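Reticulocyte-binding protein 2a (Plasmodium vivax, PDB 4Z8N) probably binds a receptor on the surface of red blood cells through this alpha-helical erythrocyte-binding domain, a step of cell invasion by the malaria parasite. Local coordinates at residues E78-V83 against E98-E103; V71-A76 against K105-A110; E85-H90 against N197-S202; F206-M211 against N286-L291. All coordinates share one frame; numbering follows the deposited sequence.

Contact 1 (E78-V83 against E98-E103); sequences EKTIFV and EAKHNE
Thr80 and Lys100 meet where helix 71-85 runs back against helix 94-115, and the methyl of Thr80 and the chain of Lys100 do the touching. The methyl reaches the backbone of the other helix, with CG2 of Thr80 3.4 Å from Lys100 O. With OG1 at chi1 -60°, CG2 falls anti to the backbone N, which places it against that oxygen. Beside it, Val83 CG1 lies 4.1 Å from Lys100 CG, the two side chains crossing at about a right angle. Threonine and valine are short and beta-branched, which suits a place where the two segment axes approach to 9.6 Å.

The polar interactions divide between the two helices. The lysine chain bends at chi2 and chi4, which carries its amine past the threonine and round to Glu103, three residues on, and Lys100 NZ forms a salt bridge with Glu103 OE1 at 3.1 Å; as a hydrogen bond it is weak. A long flexible lysine suits this place, since its CG packs against Val83 CG1 and Thr80 CG2 while its charge is met on its own helix. The amine, Lys100 NZ, also passes 3.7 Å from Thr80 OG1. That hydroxyl bonds to Ala76 O of its own helix and probably to Gln107 OE1.

Tyr104 adds a further side chain against Thr80, and Ile92 one against Val83. With segment directions 149° apart and Thr80 nearest Lys100 in register, the pair is an antiparallel helical hairpin within the Rh5 coiled-coil region of this mainly helical erythrocyte-binding domain.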
# COMPACT_ATOMS: atom_id res chain seq x y z
N GLU A 78 10.98 -15.11 -1.23
CA GLU A 78 12.13 -14.22 -1.26
C GLU A 78 13.43 -14.95 -1.60
O GLU A 78 14.34 -14.38 -2.20
CB GLU A 78 12.28 -13.48 0.07
CG GLU A 78 11.16 -12.50 0.35
CD GLU A 78 11.52 -11.48 1.43
OE1 GLU A 78 11.18 -11.72 2.61
OE2 GLU A 78 12.12 -10.45 1.09
N LYS A 79 13.53 -16.22 -1.21
CA LYS A 79 14.71 -17.00 -1.56
C LYS A 79 14.72 -17.31 -3.05
O LYS A 79 15.78 -17.35 -3.68
CB LYS A 79 14.78 -18.29 -0.74
CG LYS A 79 16.14 -18.52 -0.12
CD LYS A 79 16.57 -17.29 0.66
CE LYS A 79 18.06 -17.02 0.53
NZ LYS A 79 18.45 -15.79 1.28
N THR A 80 13.54 -17.52 -3.63
CA THR A 80 13.43 -17.74 -5.06
C THR A 80 13.83 -16.48 -5.83
O THR A 80 14.56 -16.54 -6.82
CB THR A 80 12.00 -18.15 -5.46
OG1 THR A 80 11.66 -19.37 -4.79
CG2 THR A 80 11.91 -18.38 -6.97
N ILE A 81 13.34 -15.33 -5.36
CA ILE A 81 13.67 -14.04 -5.97
C ILE A 81 15.18 -13.78 -5.92
O ILE A 81 15.76 -13.27 -6.88
CB ILE A 81 12.92 -12.89 -5.26
CG1 ILE A 81 11.42 -13.02 -5.52
CG2 ILE A 81 13.43 -11.54 -5.73
CD1 ILE A 81 10.58 -11.99 -4.81
N PHE A 82 15.81 -14.14 -4.80
CA PHE A 82 17.25 -13.98 -4.64
C PHE A 82 18.02 -14.77 -5.70
O PHE A 82 19.00 -14.28 -6.26
CB PHE A 82 17.67 -14.42 -3.23
CG PHE A 82 19.14 -14.22 -2.94
CD1 PHE A 82 19.77 -13.03 -3.25
CD2 PHE A 82 19.88 -15.22 -2.33
CE1 PHE A 82 21.11 -12.84 -2.98
CE2 PHE A 82 21.23 -15.04 -2.05
CZ PHE A 82 21.84 -13.85 -2.37
N VAL A 83 17.56 -15.98 -5.99
CA VAL A 83 18.16 -16.80 -7.04
C VAL A 83 17.98 -16.17 -8.41
O VAL A 83 18.90 -16.14 -9.23
CB VAL A 83 17.57 -18.23 -7.06
CG1 VAL A 83 18.23 -19.06 -8.16
CG2 VAL A 83 17.74 -18.91 -5.71
N GLU A 98 14.62 -21.02 -15.62
CA GLU A 98 13.25 -20.97 -16.11
C GLU A 98 12.30 -21.71 -15.17
O GLU A 98 11.17 -21.29 -14.96
CB GLU A 98 13.17 -21.55 -17.53
CG GLU A 98 13.91 -20.72 -18.57
CD GLU A 98 13.99 -21.40 -19.92
OE1 GLU A 98 13.60 -22.59 -20.02
OE2 GLU A 98 14.44 -20.75 -20.89
N ALA A 99 12.78 -22.82 -14.61
CA ALA A 99 12.01 -23.57 -13.64
C ALA A 99 11.83 -22.76 -12.36
O ALA A 99 10.78 -22.80 -11.72
CB ALA A 99 12.68 -24.90 -13.34
N LYS A 100 12.87 -22.02 -11.99
CA LYS A 100 12.83 -21.19 -10.79
C LYS A 100 11.85 -20.04 -10.96
O LYS A 100 11.17 -19.64 -10.01
CB LYS A 100 14.23 -20.64 -10.47
CG LYS A 100 14.61 -20.76 -9.01
CD LYS A 100 14.80 -22.21 -8.61
CE LYS A 100 15.03 -22.36 -7.12
NZ LYS A 100 13.86 -21.85 -6.33
N HIS A 101 11.77 -19.50 -12.17
CA HIS A 101 10.83 -18.44 -12.46
C HIS A 101 9.41 -18.97 -12.39
O HIS A 101 8.50 -18.31 -11.87
CB HIS A 101 11.09 -17.82 -13.83
CG HIS A 101 10.21 -16.65 -14.14
ND1 HIS A 101 10.50 -15.37 -13.72
CD2 HIS A 101 9.04 -16.57 -14.82
CE1 HIS A 101 9.55 -14.55 -14.13
NE2 HIS A 101 8.65 -15.25 -14.80
N ASN A 102 9.22 -20.17 -12.92
CA ASN A 102 7.93 -20.86 -12.83
C ASN A 102 7.53 -21.06 -11.37
O ASN A 102 6.37 -20.88 -11.00
CB ASN A 102 8.00 -22.19 -13.57
CG ASN A 102 6.64 -22.84 -13.74
OD1 ASN A 102 5.90 -22.51 -14.67
ND2 ASN A 102 6.31 -23.76 -12.85
N GLU A 103 8.51 -21.42 -10.55
CA GLU A 103 8.30 -21.60 -9.12
C GLU A 103 7.93 -20.29 -8.43
O GLU A 103 7.09 -20.25 -7.53
CB GLU A 103 9.55 -22.20 -8.47
CG GLU A 103 9.40 -22.60 -7.02
CD GLU A 103 10.60 -23.36 -6.50
OE1 GLU A 103 11.50 -23.68 -7.31
OE2 GLU A 103 10.65 -23.65 -5.28

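Contact 2 (V71-A76 against K105-A110); sequences VPKKAA and KQQLDA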
# COMPACT_ATOMS: atom_id res chain seq x y z
N VAL A 71 4.47 -16.07 6.80
CA VAL A 71 5.91 -15.80 6.79
C VAL A 71 6.75 -16.91 6.14
O VAL A 71 7.63 -16.60 5.33
CB VAL A 71 6.43 -15.52 8.22
CG1 VAL A 71 7.95 -15.48 8.25
CG2 VAL A 71 5.86 -14.21 8.74
N PRO A 72 6.51 -18.20 6.49
CA PRO A 72 7.28 -19.24 5.80
C PRO A 72 7.09 -19.19 4.28
O PRO A 72 8.03 -19.46 3.53
CB PRO A 72 6.73 -20.54 6.38
CG PRO A 72 6.19 -20.16 7.70
CD PRO A 72 5.62 -18.79 7.51
N LYS A 73 5.88 -18.86 3.85
CA LYS A 73 5.60 -18.70 2.43
C LYS A 73 6.35 -17.50 1.85
O LYS A 73 6.86 -17.55 0.73
CB LYS A 73 4.10 -18.54 2.20
CG LYS A 73 3.72 -18.47 0.74
CD LYS A 73 4.11 -19.74 0.01
CE LYS A 73 4.85 -19.42 -1.27
NZ LYS A 73 6.19 -18.81 -1.03
N LYS A 74 6.42 -16.42 2.63
CA LYS A 74 7.14 -15.22 2.21
C LYS A 74 8.63 -15.50 2.07
O LYS A 74 9.28 -15.03 1.13
CB LYS A 74 6.92 -14.09 3.21
CG LYS A 74 7.63 -12.79 2.85
CD LYS A 74 7.35 -11.71 3.87
CE LYS A 74 7.90 -12.07 5.24
NZ LYS A 74 9.38 -12.22 5.22
N ALA A 75 9.17 -16.28 3.00
CA ALA A 75 10.59 -16.64 3.00
C ALA A 75 10.96 -17.41 1.74
O ALA A 75 11.94 -17.08 1.07
CB ALA A 75 10.93 -17.44 4.24
N ALA A 76 10.18 -18.44 1.43
CA ALA A 76 10.41 -19.25 0.24
C ALA A 76 10.36 -18.38 -1.02
O ALA A 76 11.17 -18.54 -1.93
CB ALA A 76 9.39 -20.37 0.15
N LYS A 105 6.30 -17.73 -9.72
CA LYS A 105 4.91 -17.41 -10.02
C LYS A 105 3.95 -18.12 -9.07
O LYS A 105 3.03 -17.52 -8.53
CB LYS A 105 4.57 -17.77 -11.46
CG LYS A 105 5.30 -16.96 -12.51
CD LYS A 105 5.08 -17.56 -13.90
CE LYS A 105 5.57 -16.64 -15.00
NZ LYS A 105 5.44 -17.26 -16.35
N GLN A 106 4.17 -19.42 -8.88
CA GLN A 106 3.35 -20.22 -7.99
C GLN A 106 3.45 -19.71 -6.56
O GLN A 106 2.45 -19.57 -5.86
CB GLN A 106 3.75 -21.69 -8.05
CG GLN A 106 3.63 -22.30 -9.44
CD GLN A 106 4.36 -23.63 -9.57
OE1 GLN A 106 5.33 -23.89 -8.85
NE2 GLN A 106 3.90 -24.48 -10.48
N GLN A 107 4.67 -19.40 -6.14
CA GLN A 107 4.93 -18.95 -4.78
C GLN A 107 4.37 -17.55 -4.52
O GLN A 107 3.91 -17.26 -3.41
CB GLN A 107 6.43 -18.97 -4.49
CG GLN A 107 6.99 -20.37 -4.29
CD GLN A 107 8.49 -20.37 -4.12
OE1 GLN A 107 9.18 -19.45 -4.58
NE2 GLN A 107 9.02 -21.39 -3.46
N LEU A 108 4.41 -16.68 -5.52
CA LEU A 108 3.80 -15.36 -5.40
C LEU A 108 2.29 -15.50 -5.28
O LEU A 108 1.65 -14.83 -4.47
CB LEU A 108 4.17 -14.47 -6.59
CG LEU A 108 3.49 -13.10 -6.66
CD1 LEU A 108 3.80 -12.26 -5.42
CD2 LEU A 108 3.89 -12.35 -7.93
N ASP A 109 1.72 -16.39 -6.08
CA ASP A 109 0.28 -16.62 -6.06
C ASP A 109 -0.16 -17.25 -4.74
O ASP A 109 -1.22 -16.93 -4.22
CB ASP A 109 -0.13 -17.51 -7.23
CG ASP A 109 -1.63 -17.70 -7.31
OD1 ASP A 109 -2.37 -16.69 -7.18
OD2 ASP A 109 -2.08 -18.85 -7.51
N ALA A 110 0.67 -18.15 -4.21
CA ALA A 110 0.34 -18.83 -2.96
C ALA A 110 0.41 -17.88 -1.77
O ALA A 110 -0.42 -17.95 -0.86
CB ALA A 110 1.27 -20.02 -2.74
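Lys73 lies across helix 94-115 and meets Gln107 and Ala110 along its length. From CB the chain first leaves with CG anti to the backbone N (chi1 -176°), and CG of Lys73 comes within 4.2 Å of Ala110 C. Bends at the next three torsions then fold the chain over the facing helix. CD of Lys73 passes 4.0 Å from Ala110 CB, a small methyl that lets the lysine lie close. CE of Lys73 packs against the backbone, 3.2 Å from Gln107 O, and touches the methyl of Ala110 as well. At the tip, NZ of Lys73 comes to 3.5 Å from Gln107 CB; the amine lies over the CB and CG of the glutamine and close to its backbone O.

Gln107 itself is extended beyond CG and reaches Ala76, its NE2 lying 3.8 Å from Ala76 CB, with OE1 probably bonded to Thr80. A glutamine is long enough to span this gap, and alanine offers little bulk to stop it.

Tyr111 of helix 94-115 also packs against Lys73, while Leu77 of helix 71-85 lies against Gln107. The contact thus belongs to the surface of the antiparallel pair 71-85 and 94-115, whose segments here run 155° apart with axes 9.4 Å from each other.

Contact 3 (E85-H90 against N197-S202); sequences EYPENH and NNVTIS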
# COMPACT_ATOMS: atom_id res chain seq x y z
N GLU A 85 17.53 -13.05 -9.12
CA GLU A 85 18.18 -11.74 -9.23
C GLU A 85 19.69 -11.88 -9.33
O GLU A 85 20.37 -11.02 -9.89
CB GLU A 85 17.83 -10.85 -8.04
CG GLU A 85 16.41 -10.31 -8.07
CD GLU A 85 16.13 -9.36 -6.92
OE1 GLU A 85 16.94 -9.32 -5.97
OE2 GLU A 85 15.10 -8.66 -6.98
N TYR A 86 20.22 -12.97 -8.78
CA TYR A 86 21.65 -13.23 -8.82
C TYR A 86 21.96 -14.63 -9.33
O TYR A 86 22.51 -15.45 -8.59
CB TYR A 86 22.25 -13.02 -7.43
CG TYR A 86 22.07 -11.61 -6.89
CD1 TYR A 86 20.93 -11.26 -6.18
CD2 TYR A 86 23.04 -10.64 -7.10
CE1 TYR A 86 20.77 -9.98 -5.69
CE2 TYR A 86 22.88 -9.36 -6.62
CZ TYR A 86 21.74 -9.03 -5.92
OH TYR A 86 21.58 -7.75 -5.43
N PRO A 87 21.61 -14.92 -10.59
CA PRO A 87 21.78 -16.28 -11.12
C PRO A 87 23.25 -16.66 -11.32
O PRO A 87 23.60 -17.82 -11.13
CB PRO A 87 21.05 -16.23 -12.46
CG PRO A 87 21.12 -14.80 -12.88
CD PRO A 87 21.05 -14.00 -11.61
N GLU A 88 24.07 -15.70 -11.71
CA GLU A 88 25.48 -15.96 -11.98
C GLU A 88 26.21 -16.36 -10.70
O GLU A 88 27.00 -17.30 -10.69
CB GLU A 88 26.15 -14.73 -12.61
CG GLU A 88 25.47 -14.21 -13.87
CD GLU A 88 24.49 -13.08 -13.59
OE1 GLU A 88 24.04 -12.94 -12.44
OE2 GLU A 88 24.19 -12.31 -14.53
N ASN A 89 25.93 -15.65 -9.61
CA ASN A 89 26.56 -15.96 -8.34
C ASN A 89 26.03 -17.27 -7.75
O ASN A 89 26.71 -17.92 -6.96
CB ASN A 89 26.36 -14.81 -7.35
CG ASN A 89 27.24 -13.62 -7.68
OD1 ASN A 89 28.46 -13.66 -7.51
ND2 ASN A 89 26.62 -12.54 -8.14
N HIS A 90 24.81 -17.64 -8.13
CA HIS A 90 24.24 -18.92 -7.70
C HIS A 90 24.75 -20.06 -8.58
O HIS A 90 24.61 -21.23 -8.22
CB HIS A 90 22.71 -18.86 -7.75
CG HIS A 90 22.08 -18.27 -6.53
ND1 HIS A 90 21.78 -16.92 -6.42
CD2 HIS A 90 21.69 -18.83 -5.36
CE1 HIS A 90 21.24 -16.68 -5.24
NE2 HIS A 90 21.17 -17.82 -4.58
N ASN A 197 20.20 -16.73 -25.72
CA ASN A 197 19.67 -16.53 -24.37
C ASN A 197 20.60 -17.05 -23.28
O ASN A 197 21.24 -18.08 -23.44
CB ASN A 197 18.30 -17.19 -24.25
CG ASN A 197 17.55 -16.77 -23.00
OD1 ASN A 197 17.90 -15.78 -22.36
ND2 ASN A 197 16.52 -17.53 -22.64
N ASN A 198 20.68 -16.31 -22.18
CA ASN A 198 21.47 -16.72 -21.02
C ASN A 198 20.83 -16.22 -19.74
O ASN A 198 19.84 -15.48 -19.78
CB ASN A 198 22.91 -16.23 -21.14
CG ASN A 198 23.00 -14.73 -21.39
OD1 ASN A 198 22.78 -13.92 -20.49
ND2 ASN A 198 23.32 -14.35 -22.62
N VAL A 199 21.39 -16.60 -18.59
CA VAL A 199 20.79 -16.25 -17.30
C VAL A 199 20.85 -14.75 -17.02
O VAL A 199 19.98 -14.21 -16.33
CB VAL A 199 21.45 -17.02 -16.14
CG1 VAL A 199 21.11 -18.50 -16.22
CG2 VAL A 199 22.96 -16.81 -16.14
N THR A 200 21.87 -14.07 -17.54
CA THR A 200 21.99 -12.63 -17.37
C THR A 200 20.84 -11.92 -18.09
O THR A 200 20.23 -11.00 -17.55
CB THR A 200 23.34 -12.09 -17.90
OG1 THR A 200 24.40 -12.66 -17.13
CG2 THR A 200 23.40 -10.57 -17.79
N ILE A 201 20.56 -12.35 -19.32
CA ILE A 201 19.43 -11.82 -20.08
C ILE A 201 18.12 -12.11 -19.35
O ILE A 201 17.26 -11.23 -19.23
CB ILE A 201 19.39 -12.41 -21.50
CG1 ILE A 201 20.54 -11.86 -22.34
CG2 ILE A 201 18.05 -12.11 -22.17
CD1 ILE A 201 20.59 -12.40 -23.76
N SER A 202 17.98 -13.34 -18.87
CA SER A 202 16.78 -13.75 -18.15
C SER A 202 16.59 -12.92 -16.89
O SER A 202 15.46 -12.55 -16.54
CB SER A 202 16.84 -15.24 -17.81
OG SER A 202 16.95 -16.02 -18.99
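Glu88 and Thr200 approach at about a right angle, and the one hydrogen bond between the segments joins them. Thr200 OG1 donates to Glu88 OE2 at 2.6 Å, using the anti lone pair of the carboxylate, the one directed away from OE1. The glutamate gets there by bending at chi2 (95°), which brings OE2 to the threonine.

Pro87 and Val199 are arranged differently: they lie side by side and point opposite ways. Pro87 CB meets Val199 CB at 3.8 Å, and CG of Pro87 lies 3.7 Å from Val199 O. Two compact apolar residues suit this close approach, and Tyr97 and Ala203 add to the packing of the proline.

Both sides are held in shape by local bonds. His90 ND1 donates to Tyr86 O at 2.7 Å; that oxygen lies in the ring plane of His90, while ND1 stands above the carbonyl plane and His90 N comes from the other face. Within 197-202, Asn198 OD1 accepts from Ile201 N at 3.0 Å, while Ser202 OG bonds to Asn198 O. Asn198, whose short amide can fold back, is therefore an N-cap: the capped start of helix 199-237 packs against the short 87-90 turn that begins at Pro87.

Contact 4 (F206-M211 against N286-L291); sequences FLQEEM and NLYNKL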
# COMPACT_ATOMS: atom_id res chain seq x y z
N PHE A 206 13.60 -10.47 -15.84
CA PHE A 206 12.85 -10.61 -14.58
C PHE A 206 12.84 -9.34 -13.71
O PHE A 206 11.80 -8.95 -13.16
CB PHE A 206 13.42 -11.77 -13.78
CG PHE A 206 12.89 -11.86 -12.38
CD1 PHE A 206 11.62 -12.35 -12.14
CD2 PHE A 206 13.68 -11.49 -11.30
CE1 PHE A 206 11.14 -12.45 -10.86
CE2 PHE A 206 13.20 -11.58 -10.02
CZ PHE A 206 11.93 -12.06 -9.79
N LEU A 207 14.01 -8.73 -13.58
CA LEU A 207 14.18 -7.52 -12.76
C LEU A 207 13.42 -6.31 -13.33
O LEU A 207 12.75 -5.61 -12.58
CB LEU A 207 15.66 -7.19 -12.62
CG LEU A 207 16.01 -6.11 -11.61
CD1 LEU A 207 15.29 -6.34 -10.29
CD2 LEU A 207 17.50 -6.10 -11.40
N GLN A 208 13.40 -6.18 -14.65
CA GLN A 208 12.58 -5.19 -15.34
C GLN A 208 11.11 -5.41 -15.07
O GLN A 208 10.39 -4.49 -14.86
CB GLN A 208 12.80 -5.17 -16.85
CG GLN A 208 14.05 -4.49 -17.33
CD GLN A 208 14.36 -4.69 -18.80
OE1 GLN A 208 15.27 -4.11 -19.31
NE2 GLN A 208 13.62 -5.52 -19.45
N GLU A 209 10.68 -6.66 -15.09
CA GLU A 209 9.25 -6.91 -14.87
C GLU A 209 8.81 -6.62 -13.43
O GLU A 209 7.74 -6.05 -13.22
CB GLU A 209 8.89 -8.36 -15.22
CG GLU A 209 7.38 -8.64 -15.28
CD GLU A 209 7.06 -9.90 -16.06
OE1 GLU A 209 7.99 -10.45 -16.69
OE2 GLU A 209 5.89 -10.35 -16.06
N GLU A 210 9.61 -7.02 -12.45
CA GLU A 210 9.22 -6.79 -11.07
C GLU A 210 9.37 -5.31 -10.70
O GLU A 210 8.67 -4.82 -9.82
CB GLU A 210 10.02 -7.69 -10.11
CG GLU A 210 11.51 -7.43 -10.02
CD GLU A 210 12.19 -8.34 -8.99
OE1 GLU A 210 11.51 -8.79 -8.04
OE2 GLU A 210 13.40 -8.60 -9.13
N MET A 211 10.24 -4.59 -11.40
CA MET A 211 10.33 -3.15 -11.19
C MET A 211 9.08 -2.45 -11.73
O MET A 211 8.58 -1.51 -11.12
CB MET A 211 11.59 -2.57 -11.83
CG MET A 211 12.84 -2.82 -11.01
SD MET A 211 14.32 -2.04 -11.68
CE MET A 211 13.99 -0.31 -11.31
N ASN A 286 23.87 -2.98 -13.01
CA ASN A 286 24.96 -3.95 -12.99
C ASN A 286 24.71 -5.10 -13.96
O ASN A 286 25.64 -5.58 -14.61
CB ASN A 286 25.16 -4.50 -11.57
CG ASN A 286 25.80 -3.50 -10.64
OD1 ASN A 286 26.64 -2.69 -11.06
ND2 ASN A 286 25.43 -3.54 -9.37
N LEU A 287 23.45 -5.52 -14.05
CA LEU A 287 23.06 -6.58 -14.98
C LEU A 287 23.27 -6.13 -16.43
O LEU A 287 23.74 -6.91 -17.26
CB LEU A 287 21.60 -6.97 -14.76
CG LEU A 287 21.34 -7.98 -13.63
CD1 LEU A 287 19.86 -8.07 -13.33
CD2 LEU A 287 21.88 -9.35 -14.01
N TYR A 288 22.92 -4.88 -16.72
CA TYR A 288 23.16 -4.31 -18.05
C TYR A 288 24.65 -4.34 -18.40
O TYR A 288 25.02 -4.71 -19.52
CB TYR A 288 22.64 -2.88 -18.13
CG TYR A 288 21.14 -2.75 -18.30
CD1 TYR A 288 20.41 -3.67 -19.04
CD2 TYR A 288 20.45 -1.68 -17.72
CE1 TYR A 288 19.04 -3.54 -19.20
CE2 TYR A 288 19.09 -1.54 -17.88
CZ TYR A 288 18.38 -2.47 -18.61
OH TYR A 288 17.02 -2.32 -18.76
N ASN A 289 25.49 -3.93 -17.46
CA ASN A 289 26.93 -3.90 -17.68
C ASN A 289 27.53 -5.29 -17.86
O ASN A 289 28.47 -5.48 -18.62
CB ASN A 289 27.63 -3.18 -16.52
CG ASN A 289 27.66 -1.68 -16.70
OD1 ASN A 289 28.45 -1.15 -17.49
ND2 ASN A 289 26.80 -0.98 -15.98
N LYS A 290 26.97 -6.27 -17.15
CA LYS A 290 27.40 -7.65 -17.28
C LYS A 290 27.10 -8.16 -18.69
O LYS A 290 27.93 -8.83 -19.30
CB LYS A 290 26.72 -8.53 -16.23
CG LYS A 290 26.97 -10.02 -16.38
CD LYS A 290 28.38 -10.40 -15.97
CE LYS A 290 28.56 -11.91 -16.00
NZ LYS A 290 29.92 -12.32 -15.55
N LEU A 291 25.92 -7.81 -19.19
CA LEU A 291 25.50 -8.23 -20.52
C LEU A 291 26.37 -7.62 -21.62
O LEU A 291 26.59 -8.24 -22.66
CB LEU A 291 24.03 -7.87 -20.76
CG LEU A 291 23.43 -8.35 -22.09
CD1 LEU A 291 23.68 -9.84 -22.28
CD2 LEU A 291 21.95 -8.04 -22.16
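Helices 199-237 and 246-297 stand well apart here, the nearest CA atoms being Leu207 and Leu287 at 9.2 Å, so long side chains have to bridge the gap. Two pairs do so, one apolar and one polar.

Leu207 and Leu287 cross obliquely and meet by their terminal methyls, Leu207 CD2 lying 3.6 Å from Leu287 CD1. Leu207 carries its CD2 into this meeting by holding CG anti to the backbone N (chi1 -170°). Leucine suits both places, being apolar and long enough for its branch to reach across. Leu283 and Leu284 of helix 246-297 also pack on Leu207, and Ile204 lies against Leu287, so the pair is part of a wider apolar layer.

Gln208 and Tyr288 meet at about a right angle, with the amide of Gln208 at the edge of the tyrosine ring, near its plane, rather than over a face. The amide and ring planes are 59° apart. The glutamine chain is extended beyond CG, which brings its amide to the phenolic end of the ring. Tyrosine fits because its rigid ring carries a polar group far from the backbone, where a buried glutamine can meet it. Val185 and Met188 of helix 168-194 also touch Gln208, and Ile204 packs on Tyr288.

The contact joins two long helices of the helical bundle, within the Rh5 coiled-coil region.

How the contacts relate
Following the chain from the N terminus, the first helix involved is 71-85, which leads through the turn at 87-90 into helix 94-115, and contacts 2 and 1 fasten these helices as a hairpin. Contact 2 closes the larger loop and contact 1 lies nested inside it; they touch through Thr80 and Gln107. Contact 3 crosses both along the chain, since residues 85-90 fall within the hairpin loop and their partner begins helix 199-237. It thereby ties the hairpin's turn to a much later helix. Contact 4 follows in series and joins that same helix to the C-terminal helix 246-297. Contacts 3 and 4 also touch, Ile201 packing on Leu291.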